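Local coordinates for protein DR2417 (Deinococcus radiodurans, PDB 4XWW) that acts as ribonuclease J, a homodimeric, metal-dependent nuclease that degrades RNA from the 5' end, may also cut internally and probably helps to mature ribosomal RNA, at residues Tyr106-Thr111 and Arg130-Gly135; Gly263-Met268 and Pro291-Glu296; Leu508-Val513 and Gly537-Phe542. All coordinates share one frame; numbering follows the deposited sequence.

Contact 1: Tyr106-Thr111 and Arg130-Gly135; sequences YGLPLT and REVTYG
Tyr106 and Arg130 run side by side from paired strand positions, pointing the same way, and can be followed from root to tip. Tyr106 CB passes 4.0 Å from Arg130 O; further out, CD1 touches both Arg130 CB and, at 3.8 Å, Val132 CG1. CE1 and CZ then meet the aliphatic Arg130 CD, and OH accepts a hydrogen bond from Arg130 NH1 at 2.8 Å. That bond is bent, 132° at the hydrogen, and the hydroxyl is tilted out of the guanidinium plane; ring and guanidinium stand nearly perpendicular. The first torsions are matched, Tyr106 at -65° and Arg130 at -61°, which keeps the two chains alongside each other; a salt bridge from Arg130 NH2 to Asp128 holds the guanidinium further. Underneath, the backbones pair as parallel strands, with Gly107 N bonded to Arg130 O at 3.2 Å and Val132 N to Gly107 O at 3.0 Å. Past the strand ends, Leu108 CD2 sits over a face of the Tyr134 ring, 3.7 Å from its centroid, in a CH-pi contact. Leu108 is also the N-cap of the helix that follows. Two parallel neighbours, strands 104-107 and 128-131, joined through helix 109-122, make a beta-alpha-beta unit of the metallo-beta-lactamase fold.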
loop_
_atom_site.group_PDB
_atom_site.type_symbol
_atom_site.label_atom_id
_atom_site.label_comp_id
_atom_site.label_asym_id
_atom_site.label_seq_id
_atom_site.Cartn_x
_atom_site.Cartn_y
_atom_site.Cartn_z
ATOM N N TYR A 106 21.334 11.699 -27.570
ATOM C CA TYR A 106 21.762 12.962 -26.969
ATOM C C TYR A 106 21.355 13.117 -25.511
ATOM O O TYR A 106 20.216 12.822 -25.144
ATOM C CB TYR A 106 21.192 14.138 -27.760
ATOM C CG TYR A 106 21.744 14.203 -29.167
ATOM C CD1 TYR A 106 22.915 14.904 -29.444
ATOM C CD2 TYR A 106 21.112 13.541 -30.209
ATOM C CE1 TYR A 106 23.429 14.952 -30.737
ATOM C CE2 TYR A 106 21.626 13.581 -31.501
ATOM C CZ TYR A 106 22.786 14.284 -31.756
ATOM O OH TYR A 106 23.291 14.331 -33.046
ATOM N N GLY A 107 22.273 13.591 -24.676
ATOM C CA GLY A 107 21.899 13.880 -23.300
ATOM C C GLY A 107 22.968 14.638 -22.540
ATOM O O GLY A 107 24.088 14.769 -23.014
ATOM N N LEU A 108 22.635 15.111 -21.338
ATOM C CA LEU A 108 23.619 15.849 -20.533
ATOM C C LEU A 108 24.591 14.894 -19.807
ATOM O O LEU A 108 24.340 13.692 -19.752
ATOM C CB LEU A 108 22.888 16.780 -19.562
ATOM C CG LEU A 108 22.488 18.068 -20.287
ATOM C CD1 LEU A 108 21.057 18.000 -20.769
ATOM C CD2 LEU A 108 22.731 19.309 -19.430
ATOM N N PRO A 109 25.723 15.412 -19.289
ATOM C CA PRO A 109 26.786 14.492 -18.851
ATOM C C PRO A 109 26.402 13.451 -17.779
ATOM O O PRO A 109 26.816 12.303 -17.936
ATOM C CB PRO A 109 27.853 15.441 -18.302
ATOM C CG PRO A 109 27.642 16.694 -19.035
ATOM C CD PRO A 109 26.166 16.816 -19.213
ATOM N N LEU A 110 25.674 13.812 -16.725
ATOM C CA LEU A 110 25.334 12.802 -15.717
ATOM C C LEU A 110 24.411 11.755 -16.335
ATOM O O LEU A 110 24.551 10.558 -16.085
ATOM C CB LEU A 110 24.669 13.433 -14.479
ATOM C CG LEU A 110 24.220 12.444 -13.396
ATOM C CD1 LEU A 110 25.423 11.623 -12.866
ATOM C CD2 LEU A 110 23.523 13.203 -12.275
ATOM N N THR A 111 23.486 12.215 -17.174
ATOM C CA THR A 111 22.574 11.308 -17.869
ATOM C C THR A 111 23.362 10.276 -18.668
ATOM O O THR A 111 23.163 9.070 -18.519
ATOM C CB THR A 111 21.626 12.078 -18.806
ATOM O OG1 THR A 111 20.945 13.089 -18.051
ATOM C CG2 THR A 111 20.602 11.138 -19.421
ATOM N N ARG A 130 26.036 11.048 -27.347
ATOM C CA ARG A 130 26.516 12.382 -27.675
ATOM C C ARG A 130 26.129 13.408 -26.621
ATOM O O ARG A 130 24.952 13.678 -26.388
ATOM C CB ARG A 130 25.981 12.815 -29.036
ATOM C CG ARG A 130 26.427 11.917 -30.151
ATOM C CD ARG A 130 25.784 12.321 -31.453
ATOM N NE ARG A 130 26.174 11.429 -32.535
ATOM C CZ ARG A 130 25.992 11.693 -33.821
ATOM N NH1 ARG A 130 25.430 12.839 -34.194
ATOM N NH2 ARG A 130 26.369 10.815 -34.730
ATOM N N GLU A 131 27.138 13.997 -26.000
ATOM C CA GLU A 131 26.918 14.948 -24.924
ATOM C C GLU A 131 26.407 16.296 -25.422
ATOM O O GLU A 131 26.917 16.850 -26.408
ATOM C CB GLU A 131 28.215 15.138 -24.139
ATOM C CG GLU A 131 28.065 16.010 -22.916
ATOM C CD GLU A 131 29.365 16.156 -22.155
ATOM O OE1 GLU A 131 29.918 15.122 -21.720
ATOM O OE2 GLU A 131 29.834 17.302 -22.001
ATOM N N VAL A 132 25.406 16.827 -24.724
ATOM C CA VAL A 132 24.970 18.194 -24.940
ATOM C C VAL A 132 25.044 18.971 -23.637
ATOM O O VAL A 132 25.310 18.414 -22.573
ATOM C CB VAL A 132 23.532 18.274 -25.498
ATOM C CG1 VAL A 132 23.457 17.683 -26.903
ATOM C CG2 VAL A 132 22.520 17.602 -24.552
ATOM N N THR A 133 24.798 20.266 -23.713
ATOM C CA THR A 133 24.554 21.021 -22.494
ATOM C C THR A 133 23.435 22.015 -22.757
ATOM O O THR A 133 22.949 22.108 -23.873
ATOM C CB THR A 133 25.801 21.740 -21.996
ATOM O OG1 THR A 133 25.552 22.259 -20.680
ATOM C CG2 THR A 133 26.162 22.874 -22.939
ATOM N N TYR A 134 22.997 22.719 -21.718
ATOM C CA TYR A 134 21.879 23.638 -21.868
ATOM C C TYR A 134 22.172 24.659 -22.958
ATOM O O TYR A 134 23.264 25.236 -23.003
ATOM C CB TYR A 134 21.582 24.339 -20.553
ATOM C CG TYR A 134 21.362 23.373 -19.426
ATOM C CD1 TYR A 134 20.342 22.425 -19.488
ATOM C CD2 TYR A 134 22.173 23.390 -18.312
ATOM C CE1 TYR A 134 20.137 21.530 -18.456
ATOM C CE2 TYR A 134 21.979 22.497 -17.282
ATOM C CZ TYR A 134 20.956 21.575 -17.360
ATOM O OH TYR A 134 20.769 20.686 -16.344
ATOM N N GLY A 135 21.196 24.850 -23.834
ATOM C CA GLY A 135 21.294 25.815 -24.911
ATOM C C GLY A 135 21.688 25.213 -26.243
ATOM O O GLY A 135 21.516 25.840 -27.293
#

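Contact 2: Gly263-Met268 and Pro291-Glu296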
loop_
_atom_site.group_PDB
_atom_site.type_symbol
_atom_site.label_atom_id
_atom_site.label_comp_id
_atom_site.label_asym_id
_atom_site.label_seq_id
_atom_site.Cartn_x
_atom_site.Cartn_y
_atom_site.Cartn_z
ATOM N N GLY A 263 30.846 19.059 12.187
ATOM C CA GLY A 263 31.897 18.239 12.771
ATOM C C GLY A 263 31.704 16.736 12.647
ATOM O O GLY A 263 32.276 15.965 13.430
ATOM N N ARG A 264 30.923 16.318 11.653
ATOM C CA ARG A 264 30.681 14.892 11.412
ATOM C C ARG A 264 31.325 14.405 10.105
ATOM O O ARG A 264 31.259 15.085 9.085
ATOM C CB ARG A 264 29.175 14.602 11.379
ATOM C CG ARG A 264 28.482 14.902 12.690
ATOM C CD ARG A 264 26.983 14.636 12.597
ATOM N NE ARG A 264 26.316 14.834 13.885
ATOM C CZ ARG A 264 26.027 13.864 14.752
ATOM N NH1 ARG A 264 26.335 12.601 14.473
ATOM N NH2 ARG A 264 25.420 14.155 15.909
ATOM N N ARG A 265 31.917 13.214 10.144
ATOM C CA ARG A 265 32.445 12.582 8.933
ATOM C C ARG A 265 31.371 11.691 8.338
ATOM O O ARG A 265 30.485 11.228 9.055
ATOM C CB ARG A 265 33.703 11.766 9.228
ATOM C CG ARG A 265 34.876 12.548 9.838
ATOM C CD ARG A 265 35.338 13.646 8.892
ATOM N NE ARG A 265 35.831 13.112 7.622
ATOM C CZ ARG A 265 37.096 12.750 7.407
ATOM N NH1 ARG A 265 38.009 12.860 8.375
ATOM N NH2 ARG A 265 37.455 12.272 6.223
ATOM N N VAL A 266 31.441 11.453 7.032
ATOM C CA VAL A 266 30.340 10.805 6.333
ATOM C C VAL A 266 30.730 9.431 5.787
ATOM O O VAL A 266 31.809 9.256 5.222
ATOM C CB VAL A 266 29.837 11.704 5.187
ATOM C CG1 VAL A 266 28.694 11.041 4.407
ATOM C CG2 VAL A 266 29.363 13.035 5.763
ATOM N N VAL A 267 29.840 8.462 5.981
ATOM C CA VAL A 267 29.989 7.135 5.394
ATOM C C VAL A 267 28.867 6.958 4.394
ATOM O O VAL A 267 27.696 7.146 4.730
ATOM C CB VAL A 267 29.893 5.986 6.431
ATOM C CG1 VAL A 267 30.046 4.631 5.742
ATOM C CG2 VAL A 267 30.937 6.118 7.522
ATOM N N MET A 268 29.224 6.606 3.169
ATOM C CA MET A 268 28.225 6.293 2.160
ATOM C C MET A 268 28.010 4.789 2.198
ATOM O O MET A 268 28.946 4.016 1.993
ATOM C CB MET A 268 28.674 6.767 0.775
ATOM C CG MET A 268 28.946 8.278 0.682
ATOM S SD MET A 268 27.469 9.323 0.685
ATOM C CE MET A 268 26.957 9.181 -1.036
ATOM N N PRO A 291 37.006 13.674 2.598
ATOM C CA PRO A 291 36.867 12.315 2.063
ATOM C C PRO A 291 35.813 11.471 2.786
ATOM O O PRO A 291 35.699 11.549 4.018
ATOM C CB PRO A 291 38.256 11.725 2.271
ATOM C CG PRO A 291 39.177 12.926 2.152
ATOM C CD PRO A 291 38.424 14.075 2.752
ATOM N N PHE A 292 35.045 10.684 2.033
ATOM C CA PHE A 292 34.204 9.652 2.643
ATOM C C PHE A 292 35.043 8.698 3.487
ATOM O O PHE A 292 36.194 8.397 3.147
ATOM C CB PHE A 292 33.458 8.848 1.577
ATOM C CG PHE A 292 32.502 9.658 0.762
ATOM C CD1 PHE A 292 31.566 10.479 1.370
ATOM C CD2 PHE A 292 32.539 9.597 -0.613
ATOM C CE1 PHE A 292 30.681 11.231 0.599
ATOM C CE2 PHE A 292 31.662 10.347 -1.386
ATOM C CZ PHE A 292 30.734 11.162 -0.777
ATOM N N LEU A 293 34.465 8.219 4.586
ATOM C CA LEU A 293 35.090 7.189 5.416
ATOM C C LEU A 293 34.307 5.883 5.326
ATOM O O LEU A 293 33.155 5.882 4.896
ATOM C CB LEU A 293 35.172 7.638 6.880
ATOM C CG LEU A 293 36.064 8.809 7.285
ATOM C CD1 LEU A 293 36.053 8.986 8.803
ATOM C CD2 LEU A 293 37.475 8.600 6.794
ATOM N N THR A 294 34.928 4.779 5.735
ATOM C CA THR A 294 34.223 3.508 5.835
ATOM C C THR A 294 33.637 3.356 7.226
ATOM O O THR A 294 34.008 4.077 8.149
ATOM C CB THR A 294 35.129 2.298 5.575
ATOM O OG1 THR A 294 36.141 2.245 6.582
ATOM C CG2 THR A 294 35.774 2.393 4.207
ATOM N N SER A 295 32.748 2.388 7.379
ATOM C CA SER A 295 32.123 2.148 8.672
ATOM C C SER A 295 33.164 1.749 9.710
ATOM O O SER A 295 33.025 2.057 10.893
ATOM C CB SER A 295 31.051 1.065 8.559
ATOM O OG SER A 295 31.627 -0.169 8.186
ATOM N N GLU A 296 34.213 1.066 9.265
ATOM C CA GLU A 296 35.300 0.705 10.169
ATOM C C GLU A 296 36.025 1.956 10.656
ATOM O O GLU A 296 36.327 2.088 11.841
ATOM C CB GLU A 296 36.272 -0.253 9.480
ATOM C CG GLU A 296 35.699 -1.642 9.241
ATOM C CD GLU A 296 35.020 -1.798 7.881
ATOM O OE1 GLU A 296 34.759 -0.784 7.187
ATOM O OE2 GLU A 296 34.748 -2.954 7.507
HETATM O O HOH W 1 33.731 12.725 5.707
HETATM O O HOH W 2 32.016 5.710 2.477
#
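The Phe292 ring carries Met268 CG over the centre of one face, 3.5 Å from the centroid, a CH-pi contact; Met268 SD lies obliquely to the same ring, 4.3 Å from its centroid, which adds a Met-aromatic contact. Val266 O lies at the ring's edge. The second flat group, the Arg265 guanidinium, has the Leu293 branch over one face, with CD2 3.7 Å from NH2, while its edge is given to polar partners. There NH2 donates a straight bond to Pro291 O (2.9 Å, 164° at the hydrogen), almost in the guanidinium plane. A water next to this bond accepts from Arg265 NE and Val266 N and donates to Pro291 O, so that this carbonyl accepts two hydrogen bonds. Bends at chi2 and chi3, both near -60°, fold the arginine chain back to this place, and Leu293 CD1 packs against its CB. Between the backbones, Leu293 N bonds to Val266 O at 2.9 Å, nearly linear. One step further the chains diverge, Met268 N and Leu293 O standing 4.4 Å apart, and a second water bridges them. Thr294 stands at the N-cap of the short helix that follows. Strand 265-269 is the edge strand of the parallel beta-CASP sheet: its inner side is bonded to strand 306-310, the segment 291-296 crosses its other side steeply, and helices 249-261 and 271-282 touch Met268 and Phe292.

Contact 3: Leu508-Val513 and Gly537-Phe542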
loop_
_atom_site.group_PDB
_atom_site.type_symbol
_atom_site.label_atom_id
_atom_site.label_comp_id
_atom_site.label_asym_id
_atom_site.label_seq_id
_atom_site.Cartn_x
_atom_site.Cartn_y
_atom_site.Cartn_z
ATOM N N LEU A 508 -8.109 -37.501 3.800
ATOM C CA LEU A 508 -8.759 -38.739 3.411
ATOM C C LEU A 508 -10.142 -38.462 2.845
ATOM O O LEU A 508 -10.618 -39.193 1.977
ATOM C CB LEU A 508 -8.849 -39.698 4.596
ATOM C CG LEU A 508 -7.622 -39.796 5.501
ATOM C CD1 LEU A 508 -7.770 -40.944 6.455
ATOM C CD2 LEU A 508 -6.301 -39.886 4.730
ATOM N N GLN A 509 -10.785 -37.409 3.340
ATOM C CA GLN A 509 -12.104 -37.019 2.850
ATOM C C GLN A 509 -12.035 -36.522 1.413
ATOM O O GLN A 509 -12.906 -36.824 0.597
ATOM C CB GLN A 509 -12.718 -35.935 3.734
ATOM C CG GLN A 509 -12.997 -36.355 5.160
ATOM C CD GLN A 509 -13.639 -35.239 5.960
ATOM O OE1 GLN A 509 -14.725 -34.768 5.623
ATOM N NE2 GLN A 509 -12.961 -34.797 7.014
ATOM N N ILE A 510 -11.002 -35.742 1.115
ATOM C CA ILE A 510 -10.770 -35.255 -0.239
ATOM C C ILE A 510 -10.579 -36.420 -1.220
ATOM O O ILE A 510 -11.113 -36.405 -2.332
ATOM C CB ILE A 510 -9.547 -34.321 -0.286
ATOM C CG1 ILE A 510 -9.833 -33.038 0.503
ATOM C CG2 ILE A 510 -9.178 -33.987 -1.718
ATOM C CD1 ILE A 510 -8.626 -32.136 0.679
ATOM N N ARG A 511 -9.833 -37.436 -0.790
ATOM C CA ARG A 511 -9.623 -38.636 -1.596
ATOM C C ARG A 511 -10.925 -39.296 -2.029
ATOM O O ARG A 511 -11.102 -39.600 -3.208
ATOM C CB ARG A 511 -8.788 -39.662 -0.828
ATOM C CG ARG A 511 -7.296 -39.587 -1.075
ATOM C CD ARG A 511 -6.648 -40.910 -0.709
ATOM N NE ARG A 511 -5.785 -40.807 0.462
ATOM C CZ ARG A 511 -4.466 -40.655 0.405
ATOM N NH1 ARG A 511 -3.759 -40.574 1.524
ATOM N NH2 ARG A 511 -3.852 -40.587 -0.768
ATOM N N ARG A 512 -11.829 -39.515 -1.073
ATOM C CA ARG A 512 -13.059 -40.266 -1.335
ATOM C C ARG A 512 -13.980 -39.538 -2.305
ATOM O O ARG A 512 -14.642 -40.167 -3.130
ATOM C CB ARG A 512 -13.818 -40.562 -0.033
ATOM C CG ARG A 512 -14.649 -39.401 0.521
ATOM C CD ARG A 512 -15.825 -39.886 1.353
ATOM N NE ARG A 512 -15.570 -41.201 1.931
ATOM C CZ ARG A 512 -14.808 -41.417 2.999
ATOM N NH1 ARG A 512 -14.211 -40.403 3.613
ATOM N NH2 ARG A 512 -14.633 -42.653 3.445
ATOM N N VAL A 513 -14.020 -38.213 -2.204
ATOM C CA VAL A 513 -14.881 -37.414 -3.059
ATOM C C VAL A 513 -14.345 -37.474 -4.482
ATOM O O VAL A 513 -15.101 -37.644 -5.441
ATOM C CB VAL A 513 -14.968 -35.953 -2.573
ATOM C CG1 VAL A 513 -15.768 -35.110 -3.548
ATOM C CG2 VAL A 513 -15.593 -35.905 -1.183
ATOM N N GLY A 537 -14.319 -31.215 -10.294
ATOM C CA GLY A 537 -15.595 -30.602 -9.976
ATOM C C GLY A 537 -16.129 -31.018 -8.621
ATOM O O GLY A 537 -16.623 -30.189 -7.858
ATOM N N ALA A 538 -16.025 -32.309 -8.321
ATOM C CA ALA A 538 -16.514 -32.846 -7.054
ATOM C C ALA A 538 -15.727 -32.302 -5.860
ATOM O O ALA A 538 -16.312 -31.910 -4.849
ATOM C CB ALA A 538 -16.464 -34.368 -7.075
ATOM N N VAL A 539 -14.404 -32.276 -5.982
ATOM C CA VAL A 539 -13.543 -31.794 -4.904
ATOM C C VAL A 539 -13.735 -30.299 -4.653
ATOM O O VAL A 539 -13.755 -29.857 -3.506
ATOM C CB VAL A 539 -12.055 -32.083 -5.200
ATOM C CG1 VAL A 539 -11.167 -31.491 -4.118
ATOM C CG2 VAL A 539 -11.822 -33.590 -5.316
ATOM N N ARG A 540 -13.878 -29.525 -5.726
ATOM C CA ARG A 540 -14.151 -28.093 -5.608
ATOM C C ARG A 540 -15.434 -27.852 -4.822
ATOM O O ARG A 540 -15.499 -26.971 -3.964
ATOM C CB ARG A 540 -14.255 -27.448 -6.991
ATOM C CG ARG A 540 -15.011 -26.125 -7.006
ATOM C CD ARG A 540 -14.157 -24.985 -6.484
ATOM N NE ARG A 540 -13.028 -24.708 -7.368
ATOM C CZ ARG A 540 -11.765 -24.634 -6.963
ATOM N NH1 ARG A 540 -11.464 -24.826 -5.683
ATOM N NH2 ARG A 540 -10.801 -24.372 -7.837
ATOM N N ARG A 541 -16.451 -28.651 -5.124
ATOM C CA ARG A 541 -17.730 -28.579 -4.428
ATOM C C ARG A 541 -17.589 -28.999 -2.970
ATOM O O ARG A 541 -18.211 -28.408 -2.086
ATOM C CB ARG A 541 -18.773 -29.456 -5.129
ATOM N N PHE A 542 -16.771 -30.019 -2.723
ATOM C CA PHE A 542 -16.590 -30.544 -1.372
ATOM C C PHE A 542 -15.778 -29.617 -0.476
ATOM O O PHE A 542 -16.148 -29.360 0.669
ATOM C CB PHE A 542 -15.911 -31.915 -1.406
ATOM C CG PHE A 542 -15.323 -32.326 -0.082
ATOM C CD1 PHE A 542 -16.146 -32.612 1.001
ATOM C CD2 PHE A 542 -13.950 -32.419 0.083
ATOM C CE1 PHE A 542 -15.610 -32.983 2.225
ATOM C CE2 PHE A 542 -13.406 -32.793 1.301
ATOM C CZ PHE A 542 -14.241 -33.076 2.376
#
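Ala538 O takes the backbone proton of Phe542 N at 2.9 Å, an ordinary helical bond, and the same oxygen is touched from the other helix by Val513 CG1 at 3.5 Å. That methyl also reaches Ala538 CB, while its twin, CG2, lies over one face of the Phe542 ring, 4.0 Å from the centroid and displaced toward the rim. The valine therefore straddles a turn of the facing helix, one branch on the alanine and the other on the aromatic ring. Phe542 is aimed across the gap by its first torsion (163°), which sets CG opposite the backbone N. Its edge meets Ile510 CG1, in the plane of the ring and 3.7 Å from CE2, and its far end abuts Gln509, whose CB comes within 3.5 Å of CZ. Helices 504-523 and 528-547 are two consecutive helices of the small alpha/beta C-terminal domain; at this point their axes approach to 9.3 Å and their directions differ by 139°, so they run roughly antiparallel. Ile510 CG2 and Val539 CG1 touch at 4.0 Å on the side that faces strands 479-485 and 552-556: Ile510 also packs on Leu480 and Leu482, and Val539 on Leu482 and Leu553. On the flank of helix 504-523, Gln509 OE1 lies close to CZ and CE1 of Phe542 while NE2 makes a weak hydrogen bond to Asp505.

Overall arrangement
The three contacts follow one another along the chain, in the metallo-beta-lactamase region, the beta-CASP domain and the C-terminal domain. None shares an element with another. Contacts 1 and 2 both involve the edge strand of a sheet, yet differ in bonding: contact 1 is regular parallel pairing, whereas contact 2 sets an irregular segment beside a strand and, besides one direct backbone bond, uses two waters to bridge backbone atoms that do not bond directly. Contact 3 joins two helices mainly by apolar packing around an aromatic ring, without hydrogen bonds between them. All are partly buried. Nearest atoms lie about 9 Å from the bound RNA in contacts 1 and 2, about 33 Å in contact 3.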